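PDB 4KT3: mannosyl-glycoprotein endo-beta-N-acetylglucosamidase-like domain-containing protein from Pseudomonas protegens, which is a type VI secretion effector thought to act as a peptidoglycan glycoside hydrolase, found here in complex with its immunity protein. Local coordinates for residues V59-Y72 with Y163-M175. Sequence-based numbering, arbitrary orientation.
Sequences VENLLGLAAQESQY and YLADIIIAVRGRM
Val171 packs as a knob into a hole made by Glu60, Leu63, Gly64 and Ala67, the centre of a buried helix-helix crossing near the middle of the domain. Helices 59-70 and 163-174 meet at 113°, their axes 8.1 Å apart, and Gly64 permits this close approach: its CA lies 4.4 Å from the CA of Ile168, where a CB would strike Ile168 CG1. The two branches of Val171 divide the work. With CG1 anti to the backbone N (chi1 163°), that methyl rests 3.7 Å from Leu63 CD2, while CG2 turns to Gly64 CA and to the hydroxyl end of Tyr72. Ala67 CB covers one face of the Tyr72 ring; Tyr72 OH lies in the guanidinium plane of Arg174 and accepts a long, bent hydrogen bond of 3.3 Å from NH1, while Arg174 NE is held by the Leu31 carbonyl.

At the other flank, Arg172 NE forms a salt bridge of 2.9 Å with Glu60 OE2, approached from above the carboxylate plane, and a water joins both side chains to Asn61 OD1, whose ND2 bonds to the Arg133 carbonyl. Toward the end of helix 59-70, Gln68 OE1 meets the edge of the Tyr163 ring, and a second water links it to Tyr163 OH; both side chains also bond to the neighbouring immunity chain, through Tyr79 and Glu94 respectively. This glycine-centred crossing is one of the packings within the largely helical glucosaminidase domain, a lysozyme-clan family.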
loop_
_atom_site.group_PDB
_atom_site.type_symbol
_atom_site.label_atom_id
_atom_site.label_comp_id
_atom_site.label_asym_id
_atom_site.label_seq_id
_atom_site.Cartn_x
_atom_site.Cartn_y
_atom_site.Cartn_z
ATOM N N VAL A 59 -5.082 18.310 -5.084
ATOM C CA VAL A 59 -3.839 17.582 -5.294
ATOM C C VAL A 59 -3.780 16.274 -4.493
ATOM O O VAL A 59 -3.243 15.271 -4.968
ATOM C CB VAL A 59 -2.599 18.478 -5.021
ATOM C CG1 VAL A 59 -2.518 18.891 -3.569
ATOM C CG2 VAL A 59 -1.334 17.770 -5.480
ATOM N N GLU A 60 -4.345 16.280 -3.291
ATOM C CA GLU A 60 -4.352 15.081 -2.459
ATOM C C GLU A 60 -5.103 13.915 -3.091
ATOM O O GLU A 60 -4.848 12.759 -2.750
ATOM C CB GLU A 60 -4.934 15.374 -1.070
ATOM C CG GLU A 60 -6.378 15.872 -1.040
ATOM C CD GLU A 60 -6.500 17.400 -1.013
ATOM O OE1 GLU A 60 -5.614 18.102 -1.558
ATOM O OE2 GLU A 60 -7.508 17.883 -0.454
ATOM N N ASN A 61 -6.029 14.196 -3.994
ATOM C CA ASN A 61 -6.742 13.098 -4.654
ATOM C C ASN A 61 -5.780 12.318 -5.554
ATOM O O ASN A 61 -5.760 11.071 -5.552
ATOM C CB ASN A 61 -7.911 13.600 -5.486
ATOM C CG ASN A 61 -9.046 14.171 -4.644
ATOM O OD1 ASN A 61 -8.847 14.612 -3.514
ATOM N ND2 ASN A 61 -10.247 14.182 -5.210
ATOM N N LEU A 62 -4.993 13.056 -6.329
ATOM C CA LEU A 62 -4.013 12.461 -7.230
ATOM C C LEU A 62 -2.854 11.823 -6.457
ATOM O O LEU A 62 -2.443 10.695 -6.757
ATOM C CB LEU A 62 -3.485 13.509 -8.207
ATOM C CG LEU A 62 -2.537 13.012 -9.300
ATOM C CD1 LEU A 62 -3.224 12.037 -10.240
ATOM C CD2 LEU A 62 -1.920 14.201 -10.065
ATOM N N LEU A 63 -2.320 12.555 -5.481
ATOM C CA LEU A 63 -1.206 12.067 -4.692
ATOM C C LEU A 63 -1.636 10.873 -3.835
ATOM O O LEU A 63 -0.870 9.927 -3.643
ATOM C CB LEU A 63 -0.655 13.209 -3.835
ATOM C CG LEU A 63 0.581 12.911 -2.978
ATOM C CD1 LEU A 63 1.746 12.367 -3.796
ATOM C CD2 LEU A 63 1.026 14.163 -2.212
ATOM N N GLY A 64 -2.870 10.916 -3.342
ATOM C CA GLY A 64 -3.455 9.807 -2.596
ATOM C C GLY A 64 -3.553 8.549 -3.441
ATOM O O GLY A 64 -3.269 7.445 -2.965
ATOM N N LEU A 65 -3.976 8.699 -4.693
ATOM C CA LEU A 65 -4.010 7.561 -5.602
ATOM C C LEU A 65 -2.602 6.990 -5.785
ATOM O O LEU A 65 -2.421 5.767 -5.711
ATOM C CB LEU A 65 -4.657 7.905 -6.942
ATOM C CG LEU A 65 -4.711 6.744 -7.946
ATOM C CD1 LEU A 65 -5.475 5.541 -7.403
ATOM C CD2 LEU A 65 -5.326 7.225 -9.261
ATOM N N ALA A 66 -1.604 7.848 -5.979
ATOM C CA ALA A 66 -0.235 7.352 -6.106
ATOM C C ALA A 66 0.207 6.618 -4.824
ATOM O O ALA A 66 0.896 5.605 -4.894
ATOM C CB ALA A 66 0.713 8.480 -6.430
ATOM N N ALA A 67 -0.159 7.143 -3.657
ATOM C CA ALA A 67 0.205 6.497 -2.388
ATOM C C ALA A 67 -0.398 5.090 -2.284
ATOM O O ALA A 67 0.240 4.168 -1.779
ATOM C CB ALA A 67 -0.244 7.345 -1.210
ATOM N N GLN A 68 -1.647 4.956 -2.710
ATOM C CA GLN A 68 -2.341 3.674 -2.764
ATOM C C GLN A 68 -1.657 2.689 -3.720
ATOM O O GLN A 68 -1.447 1.525 -3.392
ATOM C CB GLN A 68 -3.783 3.935 -3.224
ATOM C CG GLN A 68 -4.538 2.756 -3.835
ATOM C CD GLN A 68 -4.931 1.688 -2.827
ATOM O OE1 GLN A 68 -4.322 1.550 -1.764
ATOM N NE2 GLN A 68 -5.953 0.904 -3.175
ATOM N N GLU A 69 -1.326 3.143 -4.923
ATOM C CA GLU A 69 -0.797 2.234 -5.932
ATOM C C GLU A 69 0.638 1.823 -5.653
ATOM O O GLU A 69 1.043 0.700 -5.988
ATOM C CB GLU A 69 -0.865 2.870 -7.321
ATOM C CG GLU A 69 -2.278 3.222 -7.800
ATOM C CD GLU A 69 -3.153 2.005 -7.921
ATOM O OE1 GLU A 69 -2.826 1.113 -8.742
ATOM O OE2 GLU A 69 -4.161 1.954 -7.194
ATOM N N SER A 70 1.407 2.741 -5.068
ATOM C CA SER A 70 2.848 2.554 -4.878
ATOM C C SER A 70 3.285 2.218 -3.459
ATOM O O SER A 70 4.479 2.131 -3.204
ATOM C CB SER A 70 3.594 3.814 -5.342
ATOM O OG SER A 70 3.449 4.887 -4.425
ATOM N N GLN A 71 2.321 2.066 -2.554
ATOM C CA GLN A 71 2.614 1.833 -1.141
ATOM C C GLN A 71 3.555 2.943 -0.638
ATOM O O GLN A 71 4.625 2.707 -0.058
ATOM C CB GLN A 71 3.214 0.436 -0.921
ATOM C CG GLN A 71 2.244 -0.715 -1.272
ATOM C CD GLN A 71 2.001 -0.862 -2.775
ATOM O OE1 GLN A 71 0.846 -0.841 -3.255
ATOM N NE2 GLN A 71 3.073 -1.006 -3.518
ATOM N N TYR A 72 3.112 4.166 -0.858
ATOM C CA TYR A 72 3.858 5.355 -0.491
ATOM C C TYR A 72 5.289 5.264 -1.020
ATOM O O TYR A 72 6.269 5.558 -0.328
ATOM C CB TYR A 72 3.815 5.584 1.022
ATOM C CG TYR A 72 2.505 6.168 1.541
ATOM C CD1 TYR A 72 2.340 7.535 1.648
ATOM C CD2 TYR A 72 1.447 5.346 1.949
ATOM C CE1 TYR A 72 1.163 8.086 2.137
ATOM C CE2 TYR A 72 0.252 5.896 2.444
ATOM C CZ TYR A 72 0.136 7.270 2.550
ATOM O OH TYR A 72 -1.000 7.872 3.051
ATOM N N TYR A 163 -12.060 3.219 1.347
ATOM C CA TYR A 163 -10.664 2.917 1.624
ATOM C C TYR A 163 -9.745 3.936 0.928
ATOM O O TYR A 163 -8.839 4.492 1.549
ATOM C CB TYR A 163 -10.337 1.472 1.204
ATOM C CG TYR A 163 -8.897 1.059 1.460
ATOM C CD1 TYR A 163 -7.925 1.214 0.483
ATOM C CD2 TYR A 163 -8.515 0.519 2.676
ATOM C CE1 TYR A 163 -6.600 0.854 0.720
ATOM C CE2 TYR A 163 -7.201 0.147 2.920
ATOM C CZ TYR A 163 -6.252 0.313 1.937
ATOM O OH TYR A 163 -4.949 -0.051 2.161
ATOM N N LEU A 164 -9.991 4.200 -0.354
ATOM C CA LEU A 164 -9.165 5.154 -1.079
ATOM C C LEU A 164 -9.392 6.568 -0.545
ATOM O O LEU A 164 -8.450 7.346 -0.412
ATOM C CB LEU A 164 -9.465 5.113 -2.575
ATOM C CG LEU A 164 -8.714 6.123 -3.457
ATOM C CD1 LEU A 164 -7.216 6.007 -3.281
ATOM C CD2 LEU A 164 -9.066 5.895 -4.911
ATOM N N ALA A 165 -10.646 6.901 -0.255
ATOM C CA ALA A 165 -10.963 8.227 0.252
ATOM C C ALA A 165 -10.216 8.494 1.563
ATOM O O ALA A 165 -9.743 9.607 1.803
ATOM C CB ALA A 165 -12.478 8.387 0.435
ATOM N N ASP A 166 -10.091 7.470 2.402
ATOM C CA ASP A 166 -9.349 7.605 3.654
ATOM C C ASP A 166 -7.864 7.871 3.403
ATOM O O ASP A 166 -7.243 8.657 4.119
ATOM C CB ASP A 166 -9.526 6.367 4.536
ATOM C CG ASP A 166 -10.898 6.315 5.199
ATOM O OD1 ASP A 166 -11.637 7.324 5.129
ATOM O OD2 ASP A 166 -11.235 5.268 5.798
ATOM N N ILE A 167 -7.297 7.222 2.388
ATOM C CA ILE A 167 -5.900 7.481 2.020
ATOM C C ILE A 167 -5.732 8.923 1.549
ATOM O O ILE A 167 -4.759 9.593 1.913
ATOM C CB ILE A 167 -5.413 6.511 0.931
ATOM C CG1 ILE A 167 -5.270 5.111 1.531
ATOM C CG2 ILE A 167 -4.081 6.963 0.356
ATOM C CD1 ILE A 167 -4.962 4.034 0.507
ATOM N N ILE A 168 -6.689 9.408 0.768
ATOM C CA ILE A 168 -6.635 10.777 0.260
ATOM C C ILE A 168 -6.655 11.765 1.426
ATOM O O ILE A 168 -5.897 12.742 1.453
ATOM C CB ILE A 168 -7.815 11.031 -0.711
ATOM C CG1 ILE A 168 -7.543 10.295 -2.030
ATOM C CG2 ILE A 168 -8.018 12.514 -0.957
ATOM C CD1 ILE A 168 -8.763 10.163 -2.942
ATOM N N ILE A 169 -7.503 11.502 2.411
ATOM C CA ILE A 169 -7.594 12.381 3.574
ATOM C C ILE A 169 -6.299 12.326 4.392
ATOM O O ILE A 169 -5.813 13.357 4.889
ATOM C CB ILE A 169 -8.824 12.027 4.431
ATOM C CG1 ILE A 169 -10.096 12.350 3.643
ATOM C CG2 ILE A 169 -8.815 12.802 5.748
ATOM C CD1 ILE A 169 -11.354 11.714 4.200
ATOM N N ALA A 170 -5.723 11.134 4.507
ATOM C CA ALA A 170 -4.458 10.972 5.223
ATOM C C ALA A 170 -3.328 11.721 4.515
ATOM O O ALA A 170 -2.501 12.369 5.160
ATOM C CB ALA A 170 -4.111 9.492 5.370
ATOM N N VAL A 171 -3.289 11.615 3.194
ATOM C CA VAL A 171 -2.316 12.356 2.397
ATOM C C VAL A 171 -2.475 13.863 2.599
ATOM O O VAL A 171 -1.487 14.568 2.782
ATOM C CB VAL A 171 -2.371 11.944 0.901
ATOM C CG1 VAL A 171 -1.681 12.965 -0.011
ATOM C CG2 VAL A 171 -1.732 10.585 0.725
ATOM N N ARG A 172 -3.710 14.358 2.564
ATOM C CA ARG A 172 -3.959 15.773 2.815
ATOM C C ARG A 172 -3.315 16.204 4.130
ATOM O O ARG A 172 -2.683 17.261 4.201
ATOM C CB ARG A 172 -5.456 16.079 2.846
ATOM C CG ARG A 172 -5.791 17.575 2.860
ATOM C CD ARG A 172 -7.271 17.815 3.182
ATOM N NE ARG A 172 -8.153 17.139 2.238
ATOM C CZ ARG A 172 -9.294 16.535 2.559
ATOM N NH1 ARG A 172 -9.728 16.519 3.813
ATOM N NH2 ARG A 172 -10.012 15.948 1.612
ATOM N N GLY A 173 -3.481 15.389 5.170
ATOM C CA GLY A 173 -2.893 15.695 6.462
ATOM C C GLY A 173 -1.378 15.596 6.454
ATOM O O GLY A 173 -0.695 16.409 7.073
ATOM N N ARG A 174 -0.841 14.595 5.768
ATOM C CA ARG A 174 0.603 14.400 5.722
ATOM C C ARG A 174 1.323 15.497 4.944
ATOM O O ARG A 174 2.521 15.718 5.133
ATOM C CB ARG A 174 0.935 13.004 5.177
ATOM C CG ARG A 174 0.613 11.935 6.200
ATOM C CD ARG A 174 0.997 10.527 5.810
ATOM N NE ARG A 174 0.978 9.707 7.038
ATOM C CZ ARG A 174 0.327 8.560 7.219
ATOM N NH1 ARG A 174 -0.376 7.987 6.252
ATOM N NH2 ARG A 174 0.397 7.960 8.398
HETATM N N MSE A 175 0.588 16.218 4.108
HETATM C CA MSE A 175 1.164 17.357 3.398
HETATM C C MSE A 175 1.587 18.485 4.343
HETATM O O MSE A 175 2.425 19.311 3.989
HETATM C CB MSE A 175 0.174 17.890 2.347
HETATM C CG MSE A 175 0.041 16.993 1.128
HETATM SE SE MSE A 175 -1.286 17.564 -0.138
HETATM C CE MSE A 175 -0.420 19.201 -0.771
HETATM O O HOH W 1 -9.754 16.139 -1.316
HETATM O O HOH W 2 -3.753 -0.756 -0.345
#